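Local coordinates for protein nicotinate-nucleotide pyrophosphorylase (Ehrlichia chaffeensis, PDB 3L0G) that probably converts quinolinate into nicotinate mononucleotide, a phosphoribosyl transfer coupled to decarboxylation that feeds NAD(+) biosynthesis, at residues C[144-154]-C[272-283]; C[72-80]-C[112-122]. All blocks are in the same frame, centred on the assembly; numbering follows the deposited sequence. Where two conformers were deposited one is given.

Contact 1 of 2, residues C[144-154]-C[272-283]; sequences KVKIRSTRKTT and GVDYISIGCITN. With EDO (1,2-ethanediol), chain I; FMT (formic acid), chain J.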
loop_
_atom_site.group_PDB
_atom_site.type_symbol
_atom_site.label_atom_id
_atom_site.label_comp_id
_atom_site.label_asym_id
_atom_site.label_seq_id
_atom_site.Cartn_x
_atom_site.Cartn_y
_atom_site.Cartn_z
ATOM N N LYS C 144 -23.881 31.118 6.264
ATOM C CA LYS C 144 -24.172 29.679 6.341
ATOM C C LYS C 144 -23.177 28.845 5.560
ATOM O O LYS C 144 -23.298 27.629 5.526
ATOM C CB LYS C 144 -25.575 29.368 5.820
ATOM C CG LYS C 144 -25.789 29.710 4.333
ATOM C CD LYS C 144 -27.234 29.369 3.925
ATOM C CE LYS C 144 -27.661 30.054 2.640
ATOM N NZ LYS C 144 -28.611 29.160 1.901
ATOM N N VAL C 145 -22.182 29.481 4.952
ATOM C CA VAL C 145 -21.322 28.778 4.009
ATOM C C VAL C 145 -20.341 27.803 4.678
ATOM O O VAL C 145 -19.756 28.106 5.722
ATOM C CB VAL C 145 -20.566 29.770 3.127
ATOM C CG1 VAL C 145 -19.562 29.050 2.264
ATOM C CG2 VAL C 145 -21.556 30.542 2.271
ATOM N N LYS C 146 -20.191 26.632 4.077
ATOM C CA LYS C 146 -19.087 25.719 4.413
ATOM C C LYS C 146 -18.040 25.720 3.297
ATOM O O LYS C 146 -18.375 25.741 2.113
ATOM C CB LYS C 146 -19.618 24.295 4.647
ATOM C CG LYS C 146 -20.732 24.191 5.725
ATOM C CD LYS C 146 -20.176 24.596 7.082
ATOM C CE LYS C 146 -21.190 24.490 8.189
ATOM N NZ LYS C 146 -20.539 24.792 9.500
ATOM N N ILE C 147 -16.769 25.708 3.670
ATOM C CA ILE C 147 -15.673 25.593 2.704
ATOM C C ILE C 147 -15.474 24.103 2.364
ATOM O O ILE C 147 -15.393 23.269 3.278
ATOM C CB ILE C 147 -14.360 26.187 3.285
ATOM C CG1 ILE C 147 -14.536 27.701 3.613
ATOM C CG2 ILE C 147 -13.202 25.940 2.345
ATOM C CD1 ILE C 147 -15.108 28.592 2.432
ATOM N N ARG C 148 -15.434 23.770 1.063
ATOM C CA ARG C 148 -15.208 22.391 0.618
ATOM C C ARG C 148 -13.928 22.187 -0.148
ATOM O O ARG C 148 -13.435 23.102 -0.826
ATOM C CB ARG C 148 -16.358 21.845 -0.215
ATOM C CG ARG C 148 -17.616 21.725 0.651
ATOM C CD ARG C 148 -18.424 20.486 0.511
ATOM N NE ARG C 148 -19.279 20.529 -0.643
ATOM C CZ ARG C 148 -20.507 20.013 -0.727
ATOM N NH1 ARG C 148 -21.105 19.419 0.296
ATOM N NH2 ARG C 148 -21.153 20.113 -1.880
ATOM N N SER C 149 -13.375 20.983 -0.000
ATOM C CA SER C 149 -12.244 20.569 -0.792
ATOM C C SER C 149 -12.779 20.140 -2.146
ATOM O O SER C 149 -14.006 20.058 -2.349
ATOM C CB SER C 149 -11.475 19.433 -0.126
ATOM O OG SER C 149 -12.323 18.306 0.114
ATOM N N THR C 150 -11.841 19.917 -3.058
ATOM C CA THR C 150 -12.058 19.396 -4.392
ATOM C C THR C 150 -11.215 18.125 -4.595
ATOM O O THR C 150 -10.657 17.612 -3.642
ATOM C CB THR C 150 -11.598 20.407 -5.434
ATOM O OG1 THR C 150 -10.182 20.591 -5.307
ATOM C CG2 THR C 150 -12.317 21.790 -5.248
ATOM N N ARG C 151 -11.128 17.646 -5.851
ATOM C CA ARG C 151 -10.261 16.574 -6.243
ATOM C C ARG C 151 -8.926 17.058 -6.841
ATOM O O ARG C 151 -8.109 16.242 -7.296
ATOM C CB ARG C 151 -10.997 15.592 -7.185
ATOM C CG ARG C 151 -12.007 14.674 -6.394
ATOM C CD ARG C 151 -12.979 13.913 -7.273
ATOM N NE ARG C 151 -12.302 13.205 -8.352
ATOM C CZ ARG C 151 -12.283 13.580 -9.639
ATOM N NH1 ARG C 151 -11.575 12.885 -10.513
ATOM N NH2 ARG C 151 -12.984 14.617 -10.073
ATOM N N LYS C 152 -8.681 18.368 -6.774
ATOM C CA LYS C 152 -7.418 18.936 -7.198
ATOM C C LYS C 152 -6.485 18.888 -6.008
ATOM O O LYS C 152 -6.039 19.915 -5.464
ATOM C CB LYS C 152 -7.602 20.355 -7.703
ATOM C CG LYS C 152 -8.476 20.454 -8.927
ATOM C CD LYS C 152 -8.874 21.894 -9.184
ATOM C CE LYS C 152 -9.341 22.091 -10.604
ATOM N NZ LYS C 152 -10.398 23.107 -10.669
ATOM N N THR C 153 -6.194 17.652 -5.618
ATOM C CA THR C 153 -5.309 17.359 -4.526
ATOM C C THR C 153 -3.924 16.945 -5.050
ATOM O O THR C 153 -3.714 16.748 -6.248
ATOM C CB THR C 153 -5.984 16.251 -3.680
ATOM O OG1 THR C 153 -6.422 15.198 -4.550
ATOM C CG2 THR C 153 -7.238 16.797 -2.955
ATOM N N THR C 154 -2.978 16.804 -4.131
ATOM C CA THR C 154 -1.635 16.358 -4.426
ATOM C C THR C 154 -1.707 14.851 -4.746
ATOM O O THR C 154 -2.309 14.089 -3.980
ATOM C CB THR C 154 -0.721 16.601 -3.211
ATOM O OG1 THR C 154 -0.944 17.924 -2.700
ATOM C CG2 THR C 154 0.772 16.409 -3.553
ATOM N N GLY C 272 -25.512 34.092 -0.651
ATOM C CA GLY C 272 -26.501 33.092 -0.170
ATOM C C GLY C 272 -26.322 31.671 -0.735
ATOM O O GLY C 272 -27.238 30.828 -0.668
ATOM N N VAL C 273 -25.142 31.403 -1.288
ATOM C CA VAL C 273 -24.782 30.050 -1.697
ATOM C C VAL C 273 -24.556 29.194 -0.425
ATOM O O VAL C 273 -24.418 29.739 0.666
ATOM C CB VAL C 273 -23.556 30.084 -2.645
ATOM C CG1 VAL C 273 -23.937 30.796 -3.967
ATOM C CG2 VAL C 273 -22.326 30.740 -1.985
ATOM N N ASP C 274 -24.555 27.880 -0.560
ATOM C CA ASP C 274 -24.376 26.962 0.581
ATOM C C ASP C 274 -22.927 26.547 0.823
ATOM O O ASP C 274 -22.494 26.388 1.968
ATOM C CB ASP C 274 -25.202 25.694 0.360
ATOM C CG ASP C 274 -26.688 26.000 0.171
ATOM O OD1 ASP C 274 -27.302 26.512 1.114
ATOM O OD2 ASP C 274 -27.231 25.764 -0.930
ATOM N N TYR C 275 -22.188 26.374 -0.265
ATOM C CA TYR C 275 -20.828 25.870 -0.201
ATOM C C TYR C 275 -19.927 26.700 -1.101
ATOM O O TYR C 275 -20.376 27.220 -2.123
ATOM C CB TYR C 275 -20.802 24.418 -0.667
ATOM C CG TYR C 275 -21.596 23.469 0.222
ATOM C CD1 TYR C 275 -21.084 23.067 1.448
ATOM C CD2 TYR C 275 -22.835 22.978 -0.159
ATOM C CE1 TYR C 275 -21.750 22.203 2.256
ATOM C CE2 TYR C 275 -23.554 22.095 0.687
ATOM C CZ TYR C 275 -22.987 21.716 1.884
ATOM O OH TYR C 275 -23.622 20.873 2.757
ATOM N N ILE C 276 -18.656 26.807 -0.722
ATOM C CA ILE C 276 -17.621 27.240 -1.660
ATOM C C ILE C 276 -16.488 26.201 -1.668
ATOM O O ILE C 276 -15.843 25.953 -0.631
ATOM C CB ILE C 276 -17.093 28.653 -1.337
ATOM C CG1 ILE C 276 -18.249 29.669 -1.418
ATOM C CG2 ILE C 276 -15.957 29.059 -2.326
ATOM C CD1 ILE C 276 -17.970 30.979 -0.665
ATOM N N SER C 277 -16.269 25.615 -2.853
ATOM C CA SER C 277 -15.217 24.638 -3.137
ATOM C C SER C 277 -13.985 25.359 -3.665
ATOM O O SER C 277 -14.113 26.114 -4.610
ATOM C CB SER C 277 -15.679 23.679 -4.238
ATOM O OG SER C 277 -16.226 22.502 -3.706
ATOM N N ILE C 278 -12.802 25.095 -3.107
ATOM C CA ILE C 278 -11.609 25.847 -3.455
ATOM C C ILE C 278 -10.445 24.895 -3.768
ATOM O O ILE C 278 -9.980 24.191 -2.894
ATOM C CB ILE C 278 -11.191 26.805 -2.306
ATOM C CG1 ILE C 278 -12.354 27.696 -1.896
ATOM C CG2 ILE C 278 -10.016 27.668 -2.752
ATOM C CD1 ILE C 278 -12.048 28.556 -0.687
ATOM N N GLY C 279 -9.999 24.888 -5.027
ATOM C CA GLY C 279 -8.906 24.020 -5.484
ATOM C C GLY C 279 -7.596 24.389 -4.818
ATOM O O GLY C 279 -6.832 23.516 -4.431
ATOM N N CYS C 280 -7.366 25.679 -4.622
ATOM C CA CYS C 280 -6.088 26.184 -4.143
ATOM C C CYS C 280 -5.870 26.027 -2.603
ATOM O O CYS C 280 -4.891 26.513 -2.071
ATOM C CB CYS C 280 -5.920 27.645 -4.623
ATOM S SG CYS C 280 -5.738 27.858 -6.478
ATOM N N ILE C 281 -6.782 25.352 -1.879
ATOM C CA ILE C 281 -6.480 24.960 -0.479
ATOM C C ILE C 281 -5.800 23.582 -0.354
ATOM O O ILE C 281 -5.301 23.240 0.720
ATOM C CB ILE C 281 -7.666 25.059 0.483
ATOM C CG1 ILE C 281 -8.858 24.194 0.037
ATOM C CG2 ILE C 281 -8.083 26.521 0.623
ATOM C CD1 ILE C 281 -10.036 24.197 1.043
ATOM N N THR C 282 -5.766 22.809 -1.442
ATOM C CA THR C 282 -5.073 21.489 -1.477
ATOM C C THR C 282 -3.994 21.433 -2.595
ATOM O O THR C 282 -3.361 20.422 -2.800
ATOM C CB THR C 282 -6.058 20.321 -1.652
ATOM O OG1 THR C 282 -6.799 20.463 -2.894
ATOM C CG2 THR C 282 -7.047 20.271 -0.515
ATOM N N ASN C 283 -3.831 22.528 -3.330
ATOM C CA ASN C 283 -2.678 22.710 -4.181
ATOM C C ASN C 283 -2.335 24.208 -4.135
ATOM O O ASN C 283 -3.168 25.036 -3.702
ATOM C CB ASN C 283 -2.948 22.153 -5.592
ATOM C CG ASN C 283 -3.921 22.972 -6.368
ATOM O OD1 ASN C 283 -3.604 24.090 -6.766
ATOM N ND2 ASN C 283 -5.138 22.441 -6.575
HETATM C C1 EDO I . -16.817 20.064 -6.023
HETATM O O1 EDO I . -15.454 19.834 -5.689
HETATM C C2 EDO I . -17.737 19.275 -5.087
HETATM O O2 EDO I . -17.865 19.882 -3.786
HETATM C C FMT J . -14.868 16.773 -7.223
HETATM O O1 FMT J . -15.424 16.086 -6.355
HETATM O O2 FMT J . -14.750 16.408 -8.399
HETATM O O HOH W 1 -23.925 25.558 4.190
HETATM O O HOH W 2 -9.323 21.498 -2.955
#

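Contact 2 of 2, residues C[72-80]-C[112-122]; sequences ILEEVFNMN and LLPIERVILNF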
loop_
_atom_site.group_PDB
_atom_site.type_symbol
_atom_site.label_atom_id
_atom_site.label_comp_id
_atom_site.label_asym_id
_atom_site.label_seq_id
_atom_site.Cartn_x
_atom_site.Cartn_y
_atom_site.Cartn_z
ATOM N N ILE C 72 0.437 10.991 11.934
ATOM C CA ILE C 72 1.485 10.440 11.100
ATOM C C ILE C 72 2.799 10.400 11.864
ATOM O O ILE C 72 3.517 9.407 11.834
ATOM C CB ILE C 72 1.661 11.251 9.816
ATOM C CG1 ILE C 72 0.488 10.949 8.899
ATOM C CG2 ILE C 72 2.981 10.891 9.149
ATOM C CD1 ILE C 72 0.131 12.068 7.940
ATOM N N LEU C 73 3.087 11.493 12.552
ATOM C CA LEU C 73 4.233 11.587 13.415
ATOM C C LEU C 73 4.176 10.483 14.484
ATOM O O LEU C 73 5.176 9.811 14.740
ATOM C CB LEU C 73 4.243 12.977 14.060
ATOM C CG LEU C 73 5.349 13.230 15.075
ATOM C CD1 LEU C 73 5.698 14.746 15.162
ATOM C CD2 LEU C 73 4.975 12.642 16.448
ATOM N N GLU C 74 2.999 10.277 15.081
ATOM C CA GLU C 74 2.827 9.202 16.043
ATOM C C GLU C 74 3.139 7.839 15.435
ATOM O O GLU C 74 3.832 7.028 16.051
ATOM C CB GLU C 74 1.422 9.184 16.659
ATOM C CG GLU C 74 1.003 10.476 17.400
ATOM C CD GLU C 74 -0.439 10.416 17.948
ATOM O OE1 GLU C 74 -0.612 9.762 18.991
ATOM O OE2 GLU C 74 -1.381 11.003 17.357
ATOM N N GLU C 75 2.642 7.577 14.224
ATOM C CA GLU C 75 2.808 6.242 13.646
ATOM C C GLU C 75 4.281 5.968 13.332
ATOM O O GLU C 75 4.793 4.884 13.616
ATOM C CB GLU C 75 1.948 6.060 12.393
ATOM C CG GLU C 75 1.847 4.597 12.022
ATOM C CD GLU C 75 0.841 4.312 10.944
ATOM O OE1 GLU C 75 -0.274 4.863 11.002
ATOM O OE2 GLU C 75 1.169 3.498 10.058
ATOM N N VAL C 76 4.958 6.949 12.750
ATOM C CA VAL C 76 6.392 6.829 12.485
ATOM C C VAL C 76 7.221 6.631 13.775
ATOM O O VAL C 76 8.085 5.733 13.836
ATOM C CB VAL C 76 6.945 8.044 11.677
ATOM C CG1 VAL C 76 8.433 7.860 11.387
ATOM C CG2 VAL C 76 6.175 8.234 10.388
ATOM N N PHE C 77 6.970 7.444 14.802
ATOM C CA PHE C 77 7.710 7.282 16.058
ATOM C C PHE C 77 7.449 5.909 16.650
ATOM O O PHE C 77 8.381 5.297 17.193
ATOM C CB PHE C 77 7.423 8.373 17.109
ATOM C CG PHE C 77 8.101 9.729 16.839
ATOM C CD1 PHE C 77 9.132 9.879 15.919
ATOM C CD2 PHE C 77 7.698 10.836 17.536
ATOM C CE1 PHE C 77 9.721 11.119 15.692
ATOM C CE2 PHE C 77 8.294 12.100 17.320
ATOM C CZ PHE C 77 9.303 12.231 16.397
ATOM N N ASN C 78 6.205 5.422 16.520
ATOM C CA ASN C 78 5.794 4.131 17.088
ATOM C C ASN C 78 6.399 2.905 16.400
ATOM O O ASN C 78 6.412 1.839 16.978
ATOM C CB ASN C 78 4.257 3.988 17.134
ATOM C CG ASN C 78 3.616 4.922 18.146
ATOM O OD1 ASN C 78 2.389 5.167 18.131
ATOM N ND2 ASN C 78 4.438 5.475 19.005
ATOM N N MET C 79 6.914 3.070 15.185
ATOM C CA MET C 79 7.667 2.006 14.519
ATOM C C MET C 79 8.990 1.733 15.242
ATOM O O MET C 79 9.502 0.626 15.176
ATOM C CB MET C 79 7.957 2.378 13.053
ATOM C CG MET C 79 6.716 2.567 12.207
ATOM S SD MET C 79 7.119 3.266 10.579
ATOM C CE MET C 79 7.931 1.853 9.829
ATOM N N ASN C 80 9.500 2.742 15.958
ATOM C CA ASN C 80 10.780 2.695 16.684
ATOM C C ASN C 80 10.598 2.860 18.216
ATOM O O ASN C 80 11.342 3.626 18.857
ATOM C CB ASN C 80 11.687 3.837 16.129
ATOM C CG ASN C 80 11.731 3.889 14.572
ATOM O OD1 ASN C 80 12.387 3.053 13.943
ATOM N ND2 ASN C 80 11.002 4.858 13.957
ATOM N N LEU C 112 16.258 8.524 15.131
ATOM C CA LEU C 112 15.510 9.759 14.865
ATOM C C LEU C 112 15.900 10.493 13.577
ATOM O O LEU C 112 15.033 10.958 12.846
ATOM C CB LEU C 112 15.672 10.716 16.056
ATOM C CG LEU C 112 14.939 12.052 16.068
ATOM C CD1 LEU C 112 13.440 11.840 16.042
ATOM C CD2 LEU C 112 15.394 12.862 17.322
ATOM N N LEU C 113 17.190 10.650 13.310
ATOM C CA LEU C 113 17.623 11.481 12.186
ATOM C C LEU C 113 17.208 10.962 10.801
ATOM O O LEU C 113 16.903 11.745 9.923
ATOM C CB LEU C 113 19.144 11.761 12.243
ATOM C CG LEU C 113 19.662 12.520 13.504
ATOM C CD1 LEU C 113 21.033 13.092 13.249
ATOM C CD2 LEU C 113 18.721 13.634 13.917
ATOM N N PRO C 114 17.179 9.649 10.599
ATOM C CA PRO C 114 16.724 9.132 9.291
ATOM C C PRO C 114 15.245 9.316 8.950
ATOM O O PRO C 114 14.851 9.168 7.781
ATOM C CB PRO C 114 17.053 7.636 9.372
ATOM C CG PRO C 114 18.141 7.555 10.361
ATOM C CD PRO C 114 17.784 8.593 11.413
ATOM N N ILE C 115 14.432 9.650 9.945
ATOM C CA ILE C 115 12.996 9.869 9.718
ATOM C C ILE C 115 12.610 11.334 9.843
ATOM O O ILE C 115 11.452 11.701 9.592
ATOM C CB ILE C 115 12.111 8.980 10.674
ATOM C CG1 ILE C 115 12.409 9.292 12.152
ATOM C CG2 ILE C 115 12.289 7.453 10.363
ATOM C CD1 ILE C 115 11.543 8.573 13.147
ATOM N N GLU C 116 13.565 12.181 10.227
ATOM C CA GLU C 116 13.303 13.615 10.376
ATOM C C GLU C 116 12.586 14.246 9.188
ATOM O O GLU C 116 11.540 14.894 9.351
ATOM C CB GLU C 116 14.616 14.379 10.570
ATOM C CG GLU C 116 14.440 15.845 10.722
ATOM C CD GLU C 116 15.757 16.576 10.961
ATOM O OE1 GLU C 116 16.630 16.037 11.674
ATOM O OE2 GLU C 116 15.896 17.681 10.402
ATOM N N ARG C 117 13.159 14.106 8.006
ATOM C CA ARG C 117 12.655 14.842 6.871
ATOM C C ARG C 117 11.266 14.299 6.468
ATOM O O ARG C 117 10.351 15.070 6.174
ATOM C CB ARG C 117 13.673 14.812 5.735
ATOM C CG ARG C 117 13.293 15.507 4.453
ATOM C CD ARG C 117 12.552 16.829 4.630
ATOM N NE ARG C 117 13.248 17.726 5.493
ATOM C CZ ARG C 117 12.702 18.783 6.067
ATOM N NH1 ARG C 117 11.443 19.132 5.853
ATOM N NH2 ARG C 117 13.440 19.510 6.857
ATOM N N VAL C 118 11.089 12.984 6.515
ATOM C CA VAL C 118 9.760 12.381 6.251
ATOM C C VAL C 118 8.660 12.962 7.160
ATOM O O VAL C 118 7.635 13.449 6.695
ATOM C CB VAL C 118 9.835 10.809 6.284
ATOM C CG1 VAL C 118 8.443 10.136 6.462
ATOM C CG2 VAL C 118 10.502 10.312 4.991
ATOM N N ILE C 119 8.901 12.951 8.455
ATOM C CA ILE C 119 7.941 13.464 9.390
ATOM C C ILE C 119 7.701 14.966 9.156
ATOM O O ILE C 119 6.543 15.401 9.119
ATOM C CB ILE C 119 8.393 13.156 10.836
ATOM C CG1 ILE C 119 8.216 11.660 11.112
ATOM C CG2 ILE C 119 7.611 13.948 11.840
ATOM C CD1 ILE C 119 8.939 11.176 12.404
ATOM N N LEU C 120 8.763 15.746 8.959
ATOM C CA LEU C 120 8.585 17.173 8.795
ATOM C C LEU C 120 7.792 17.449 7.516
ATOM O O LEU C 120 6.895 18.312 7.499
ATOM C CB LEU C 120 9.942 17.948 8.813
ATOM C CG LEU C 120 10.638 18.058 10.184
ATOM C CD1 LEU C 120 11.980 18.846 10.049
ATOM C CD2 LEU C 120 9.747 18.690 11.342
ATOM N N ASN C 121 8.110 16.746 6.433
ATOM C CA ASN C 121 7.429 17.046 5.144
ATOM C C ASN C 121 5.948 16.778 5.293
ATOM O O ASN C 121 5.091 17.559 4.796
ATOM C CB ASN C 121 8.025 16.281 3.953
ATOM C CG ASN C 121 9.422 16.792 3.542
ATOM O OD1 ASN C 121 9.817 17.906 3.881
ATOM N ND2 ASN C 121 10.173 15.965 2.833
ATOM N N PHE C 122 5.609 15.690 5.998
ATOM C CA PHE C 122 4.171 15.413 6.254
ATOM C C PHE C 122 3.467 16.526 7.042
ATOM O O PHE C 122 2.407 17.013 6.610
ATOM C CB PHE C 122 3.928 14.071 6.946
ATOM C CG PHE C 122 3.919 12.879 6.007
ATOM C CD1 PHE C 122 4.793 11.839 6.195
ATOM C CD2 PHE C 122 3.026 12.789 4.973
ATOM C CE1 PHE C 122 4.788 10.728 5.353
ATOM C CE2 PHE C 122 2.987 11.663 4.130
ATOM C CZ PHE C 122 3.881 10.649 4.321
#

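Contact 1 of 2, residues C[144-154]-C[272-283]
Strands 146-148 and 275-277 run parallel, 26° apart in direction, the axes of the short segments approaching to 4.6 Å, and their backbones alternate as donor and acceptor: Lys146 N to Asp274 O, Ile276 N to Lys146 O, Arg148 N to Ile276 O and Ile278 N to Arg148 O. On the face carrying Arg148, Tyr275 and Ser277, the Arg148 guanidinium lies flat on the tyrosine ring, its plane turned only 11° from it. Arg148 CZ sits 3.6 Å from the centroid of the Tyr275 ring, almost on the ring normal, which makes this a cation-pi stack; bends at chi2 and chi3 fold the arginine chain back over the ring. Glu255 on strand 253-257 forms a salt bridge with Arg148 NH2, helping to hold the stacked cation. The other face is greasy: Ile147 CG2 meets Ile281 CD1 at 3.8 Å, and helix 116-139 packs against Ile281 and Ile278. In chain order these are the first and last parallel strands of the C-terminal domain, paired as neighbours in the open alpha/beta barrel characteristic of quinolinate phosphoribosyltransferases. Beyond the strands, Lys152 O takes two bonds from opposite faces of its carbonyl plane, one from Thr282 OG1 at 2.7 Å and a nearly straight one (170°) from Asn283 ND2 at 2.9 Å. A water accepts from Thr150 N and donates to Ile278 O and Thr282 OG1, joining the two segments. At the start of the pair, Lys144 NZ forms a salt bridge with Asp274 OD1 at 3.1 Å, reaching it from above the carboxylate plane; the other oxygen, OD2, accepts from the backbone N of Leu254.

Contact 2 of 2, residues C[72-80]-C[112-122]
Val76 and Ile119 pass alongside each other, pointing opposite ways, where helices 72-79 and 116-122 run antiparallel (164°), the axes of these short segments 9.9 Å apart. The tight part gathers round the end of Ile119: its CD1 lies 3.5 Å from Val76 CG1 and 3.4 Å from Phe77 CE1, the isoleucine meeting the phenylalanine side chain at about a right angle. The other branch, CG2, stands anti to the Ile119 backbone N and touches Leu73 CD1 at 3.9 Å, so one side chain engages three residues of the facing helix. Ile115 comes in beside it, with CG1 set between its own backbone N and carbonyl carbon (chi1 60°). That torsion brings CD1 to Val76 CG1 at 3.6 Å and to the edge of the Phe77 ring, in the ring plane. Leu112 CD1 touches the same ring obliquely, while Phe57 and Tyr86 bring their own rings against Phe77 from the sheet. Close packing continues to Ile72, whose CG2 methyl lies obliquely against the Phe122 ring, 3.6 Å from Phe122 CD1; helix 27-38 packs on Phe122 as well.

The opposite end is looser. Asn80 ND2 merely comes within 3.8 Å of Ile115 CD1. Asn78 and Met79, near the end of the helix, are exposed, although Asn78 ND2 hydrogen-bonds to Tyr86 OH and Met79 touches Leu34. Asn121 and Arg117, bonded to each other from NH1 to OD1, turn toward the second subunit. No hydrogen bond crosses between the segments: this is an apolar antiparallel helix pair laid on the four-stranded antiparallel sheet of the alpha/beta sandwich N-terminal domain.

How the contacts relate
Contact 2 (72-80 with 112-122) closes before contact 1 (144-154 with 272-283) opens, so the two follow one another in series, the first in the N-terminal domain and the second in the C-terminal barrel. Their centres are 29 Å apart and their nearest atoms about 9 Å, so they do not meet directly. Helix 116-139 links them: its start takes part in contact 2, its later turns pack on Ile278 and Ile281 of contact 1, and strand 146-148 follows. Both also face the second subunit, where Arg151 O meets Asn121 ND2 of the neighbouring chain. This pairing sets N-terminal helices of one chain against the other's barrel, consistent with the family, whose active site forms where two subunits meet.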